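Local atomic coordinates of putative periplasmic protein (Salmonella enterica, PDB entry 3OE3), a protein that inhibits C-type lysozyme in the periplasm, and so probably shields the bacterial cell wall from the lysozymes of its host. Residues A32-M46 against Y54-Y66. Residues are numbered along the deposited sequence; the frame is centred on the assembly and turned at random.
Sequences AIISQVNEMIPMRLM and YEAIDKNYTYKLY
Arg44 and Glu55 join strands 39-45 and 54-56 by a reciprocal pair of backbone hydrogen bonds, Arg44 N to Glu55 O at 2.8 Å and Glu55 N to Arg44 O at 2.9 Å. Ile57 N adds a nearly straight bond to Pro42 O (N-H...O angle 172°). Proline, lacking an N-H, can still serve here through its carbonyl, which also accepts from a water that in turn takes the N-H of Asp58. The long chains of Arg44 and Glu55 run side by side in the same direction, a place suited to opposite charges at a partly exposed surface; their salt bridge, Arg44 NH1 to Glu55 OE2, is a weak 3.4 Å, with the two planar groups 60° apart.

These strands belong to an eight-stranded antiparallel barrel, here of the MliC family of lysozyme inhibitors, in which 39-45 follows 30-36 through a type I' turn and pairs next with 52-56. On the sheet face carrying Leu45, the Tyr54 ring is held between two aliphatic groups: Ala32 CB lies over one face, 3.9 Å from the ring centroid, and Leu45 CD1 over the opposite one, at 4.1 Å. Alanine is small enough to sit close beneath a flat ring. Selenomethionine Met43 bends at its last torsion (chi3 84°); its flexible, unbranched chain can thus bring CE within 4.0 Å of Leu65 CB and against the Tyr63 backbone.

Tyr61 and Tyr63, in the loop before strand 64-68, pack on the hairpin of strands 30-36 and 39-45. Tyr61 offers a face to Ile41 CD1, 3.5 Å from its centroid, and a hydroxyl that donates to Glu39 OE1 (2.8 Å) from above the carboxylate plane. Gln36 lays its aliphatic CG over a Tyr63 face, while its OE1 takes a water shared with the Tyr63 hydroxyl.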
# COMPACT_ATOMS: atom_id res chain seq x y z
N ALA C 32 -2.58 -4.16 -6.23
CA ALA C 32 -1.31 -4.33 -5.54
C ALA C 32 -0.80 -2.97 -5.14
O ALA C 32 -1.12 -1.97 -5.77
CB ALA C 32 -0.30 -5.03 -6.45
N ILE C 33 0.01 -2.92 -4.08
CA ILE C 33 0.68 -1.68 -3.73
C ILE C 33 2.14 -1.98 -3.49
O ILE C 33 2.48 -2.91 -2.77
CB ILE C 33 0.12 -1.03 -2.45
CG1 ILE C 33 -1.40 -0.89 -2.51
CG2 ILE C 33 0.75 0.35 -2.24
CD1 ILE C 33 -2.00 -0.65 -1.14
N ILE C 34 3.00 -1.19 -4.12
CA ILE C 34 4.45 -1.28 -3.91
C ILE C 34 4.97 0.05 -3.42
O ILE C 34 4.28 1.06 -3.49
CB ILE C 34 5.19 -1.71 -5.20
CG1 ILE C 34 5.00 -0.66 -6.30
CG2 ILE C 34 4.74 -3.10 -5.65
CD1 ILE C 34 5.91 -0.89 -7.55
N SER C 35 6.19 0.06 -2.88
CA SER C 35 6.82 1.29 -2.43
C SER C 35 8.11 1.47 -3.23
O SER C 35 8.97 0.60 -3.22
CB SER C 35 7.12 1.20 -0.93
OG SER C 35 7.76 2.36 -0.45
N GLN C 36 8.21 2.59 -3.94
CA GLN C 36 9.41 2.95 -4.72
C GLN C 36 9.72 4.43 -4.56
O GLN C 36 8.82 5.26 -4.56
CB GLN C 36 9.19 2.66 -6.21
CG GLN C 36 9.37 1.21 -6.60
CD GLN C 36 10.81 0.77 -6.48
OE1 GLN C 36 11.71 1.40 -7.04
NE2 GLN C 36 11.05 -0.29 -5.73
N VAL C 37 11.01 4.76 -4.46
CA VAL C 37 11.43 6.14 -4.29
C VAL C 37 10.63 6.81 -3.18
O VAL C 37 10.21 7.97 -3.30
CB VAL C 37 11.32 6.94 -5.60
CG1 VAL C 37 12.21 8.19 -5.53
CG2 VAL C 37 11.73 6.07 -6.77
N ASN C 38 10.42 6.06 -2.11
CA ASN C 38 9.78 6.59 -0.90
C ASN C 38 8.33 7.01 -1.13
O ASN C 38 7.83 7.92 -0.47
CB ASN C 38 10.59 7.75 -0.34
CG ASN C 38 10.22 8.09 1.09
OD1 ASN C 38 9.62 7.27 1.79
ND2 ASN C 38 10.57 9.29 1.53
N GLU C 39 7.68 6.36 -2.09
CA GLU C 39 6.27 6.60 -2.38
C GLU C 39 5.55 5.27 -2.53
O GLU C 39 6.09 4.31 -3.07
CB GLU C 39 6.10 7.37 -3.70
CG GLU C 39 6.86 8.67 -3.78
CD GLU C 39 6.53 9.45 -5.04
OE1 GLU C 39 6.45 8.84 -6.12
OE2 GLU C 39 6.36 10.68 -4.93
N MSE C 40 4.31 5.23 -2.08
CA MSE C 40 3.46 4.08 -2.34
C MSE C 40 2.73 4.25 -3.68
O MSE C 40 2.18 5.32 -3.97
CB MSE C 40 2.47 3.91 -1.20
CG MSE C 40 3.11 3.34 0.05
SE MSE C 40 1.79 2.97 1.46
CE MSE C 40 1.25 4.80 1.80
N ILE C 41 2.76 3.18 -4.48
CA ILE C 41 2.19 3.18 -5.82
C ILE C 41 1.08 2.14 -5.93
O ILE C 41 1.33 0.93 -5.95
CB ILE C 41 3.28 2.90 -6.89
CG1 ILE C 41 4.46 3.86 -6.71
CG2 ILE C 41 2.70 3.01 -8.30
CD1 ILE C 41 4.14 5.29 -7.01
N PRO C 42 -0.18 2.61 -5.95
CA PRO C 42 -1.29 1.66 -6.13
C PRO C 42 -1.34 1.17 -7.57
O PRO C 42 -1.12 1.95 -8.50
CB PRO C 42 -2.53 2.50 -5.83
CG PRO C 42 -2.07 3.83 -5.39
CD PRO C 42 -0.63 3.98 -5.68
N MSE C 43 -1.62 -0.12 -7.74
CA MSE C 43 -1.64 -0.76 -9.04
C MSE C 43 -2.90 -1.59 -9.23
O MSE C 43 -3.47 -2.09 -8.26
CB MSE C 43 -0.42 -1.65 -9.20
CG MSE C 43 0.84 -0.97 -8.72
SE MSE C 43 2.37 -2.17 -8.88
CE MSE C 43 2.80 -1.85 -10.73
N ARG C 44 -3.31 -1.76 -10.48
CA ARG C 44 -4.50 -2.54 -10.81
C ARG C 44 -4.07 -3.78 -11.60
O ARG C 44 -3.06 -3.75 -12.32
CB ARG C 44 -5.48 -1.70 -11.65
CG ARG C 44 -4.90 -1.31 -13.02
CD ARG C 44 -5.92 -0.61 -13.89
NE ARG C 44 -7.08 -1.45 -14.12
CZ ARG C 44 -7.18 -2.33 -15.12
NH1 ARG C 44 -6.19 -2.48 -15.99
NH2 ARG C 44 -8.29 -3.05 -15.25
N LEU C 45 -4.81 -4.87 -11.48
CA LEU C 45 -4.55 -6.06 -12.27
C LEU C 45 -4.92 -5.82 -13.73
O LEU C 45 -6.00 -5.30 -14.04
CB LEU C 45 -5.35 -7.25 -11.72
CG LEU C 45 -5.15 -8.58 -12.44
CD1 LEU C 45 -3.84 -9.23 -12.03
CD2 LEU C 45 -6.33 -9.53 -12.19
N MSE C 46 -4.01 -6.19 -14.63
CA MSE C 46 -4.28 -6.15 -16.06
C MSE C 46 -4.94 -7.46 -16.48
O MSE C 46 -4.33 -8.52 -16.42
CB MSE C 46 -3.00 -5.91 -16.86
CG MSE C 46 -2.45 -4.50 -16.73
SE MSE C 46 -0.77 -4.24 -17.71
CE MSE C 46 0.29 -5.43 -16.72
N TYR C 54 0.35 -6.39 -12.96
CA TYR C 54 -0.26 -5.16 -12.45
C TYR C 54 0.37 -3.92 -13.06
O TYR C 54 1.55 -3.92 -13.40
CB TYR C 54 -0.13 -5.09 -10.92
CG TYR C 54 -0.75 -6.25 -10.16
CD1 TYR C 54 -0.08 -7.48 -10.06
CD2 TYR C 54 -2.00 -6.13 -9.54
CE1 TYR C 54 -0.64 -8.54 -9.37
CE2 TYR C 54 -2.56 -7.20 -8.85
CZ TYR C 54 -1.87 -8.40 -8.77
OH TYR C 54 -2.42 -9.46 -8.08
N GLU C 55 -0.42 -2.86 -13.18
CA GLU C 55 0.09 -1.58 -13.65
C GLU C 55 -0.34 -0.46 -12.72
O GLU C 55 -1.40 -0.52 -12.10
CB GLU C 55 -0.37 -1.28 -15.08
CG GLU C 55 -1.86 -1.06 -15.21
CD GLU C 55 -2.28 -0.59 -16.61
OE1 GLU C 55 -1.40 -0.22 -17.42
OE2 GLU C 55 -3.49 -0.59 -16.89
N ALA C 56 0.48 0.57 -12.61
CA ALA C 56 0.14 1.71 -11.77
C ALA C 56 -1.14 2.36 -12.26
O ALA C 56 -1.34 2.54 -13.47
CB ALA C 56 1.29 2.72 -11.76
N ILE C 57 -2.01 2.70 -11.32
CA ILE C 57 -3.27 3.38 -11.63
C ILE C 57 -3.02 4.81 -12.08
O ILE C 57 -3.74 5.33 -12.93
CB ILE C 57 -4.21 3.32 -10.42
CG1 ILE C 57 -4.56 1.86 -10.15
CG2 ILE C 57 -5.47 4.13 -10.68
CD1 ILE C 57 -5.25 1.62 -8.88
N ASP C 58 -2.00 5.44 -11.51
CA ASP C 58 -1.63 6.81 -11.87
C ASP C 58 -0.76 6.74 -13.12
O ASP C 58 0.36 6.27 -13.08
CB ASP C 58 -0.87 7.48 -10.72
CG ASP C 58 -0.54 8.94 -10.99
OD1 ASP C 58 -0.50 9.36 -12.17
OD2 ASP C 58 -0.30 9.68 -10.01
N LYS C 59 -1.30 7.21 -14.25
CA LYS C 59 -0.61 7.10 -15.53
C LYS C 59 0.72 7.85 -15.60
O LYS C 59 1.50 7.64 -16.52
CB LYS C 59 -1.53 7.55 -16.67
CG LYS C 59 -2.78 6.69 -16.82
CD LYS C 59 -3.63 7.13 -18.01
CE LYS C 59 -4.19 8.53 -17.81
NZ LYS C 59 -5.14 8.60 -16.66
N ASN C 60 0.98 8.73 -14.63
CA ASN C 60 2.28 9.38 -14.52
C ASN C 60 3.40 8.40 -14.16
O ASN C 60 4.58 8.67 -14.37
CB ASN C 60 2.24 10.51 -13.49
CG ASN C 60 1.52 11.75 -14.00
OD1 ASN C 60 1.75 12.19 -15.13
ND2 ASN C 60 0.65 12.31 -13.17
N TYR C 61 3.02 7.25 -13.60
CA TYR C 61 3.98 6.22 -13.25
C TYR C 61 3.93 5.11 -14.29
O TYR C 61 2.87 4.79 -14.82
CB TYR C 61 3.69 5.64 -11.87
CG TYR C 61 3.83 6.64 -10.76
CD1 TYR C 61 5.01 6.73 -10.02
CD2 TYR C 61 2.80 7.51 -10.44
CE1 TYR C 61 5.15 7.65 -9.00
CE2 TYR C 61 2.93 8.43 -9.42
CZ TYR C 61 4.10 8.49 -8.71
OH TYR C 61 4.23 9.41 -7.69
N THR C 62 5.09 4.52 -14.58
CA THR C 62 5.15 3.46 -15.58
C THR C 62 5.56 2.12 -14.97
O THR C 62 5.90 1.19 -15.70
CB THR C 62 6.13 3.83 -16.72
OG1 THR C 62 7.46 3.92 -16.20
CG2 THR C 62 5.74 5.16 -17.36
N TYR C 63 5.52 2.01 -13.64
CA TYR C 63 5.80 0.74 -13.00
C TYR C 63 4.80 -0.32 -13.42
O TYR C 63 3.59 -0.07 -13.46
CB TYR C 63 5.76 0.88 -11.47
CG TYR C 63 6.85 1.77 -10.90
CD1 TYR C 63 8.20 1.42 -11.02
CD2 TYR C 63 6.53 2.94 -10.24
CE1 TYR C 63 9.18 2.22 -10.49
CE2 TYR C 63 7.52 3.76 -9.71
CZ TYR C 63 8.85 3.40 -9.85
OH TYR C 63 9.83 4.20 -9.34
N LYS C 64 5.32 -1.49 -13.74
CA LYS C 64 4.51 -2.68 -13.93
C LYS C 64 5.14 -3.85 -13.16
O LYS C 64 6.37 -4.03 -13.13
CB LYS C 64 4.36 -3.00 -15.42
CG LYS C 64 3.55 -1.98 -16.19
CD LYS C 64 3.39 -2.38 -17.66
CE LYS C 64 2.36 -1.52 -18.37
NZ LYS C 64 2.60 -0.07 -18.15
N LEU C 65 4.27 -4.64 -12.54
CA LEU C 65 4.69 -5.75 -11.71
C LEU C 65 4.17 -7.01 -12.38
O LEU C 65 2.95 -7.19 -12.55
CB LEU C 65 4.09 -5.59 -10.30
CG LEU C 65 4.27 -6.77 -9.34
CD1 LEU C 65 5.75 -6.92 -8.97
CD2 LEU C 65 3.40 -6.60 -8.07
N TYR C 66 5.08 -7.86 -12.82
CA TYR C 66 4.69 -9.09 -13.49
C TYR C 66 4.93 -10.26 -12.56
O TYR C 66 6.05 -10.46 -12.10
CB TYR C 66 5.49 -9.27 -14.77
CG TYR C 66 5.24 -8.18 -15.77
CD1 TYR C 66 4.25 -8.31 -16.73
CD2 TYR C 66 5.97 -7.00 -15.74
CE1 TYR C 66 4.02 -7.30 -17.65
CE2 TYR C 66 5.74 -5.99 -16.65
CZ TYR C 66 4.77 -6.15 -17.60
OH TYR C 66 4.54 -5.15 -18.52
O HOH W 1 12.40 3.27 -9.55
O HOH W 2 -0.56 4.63 -9.16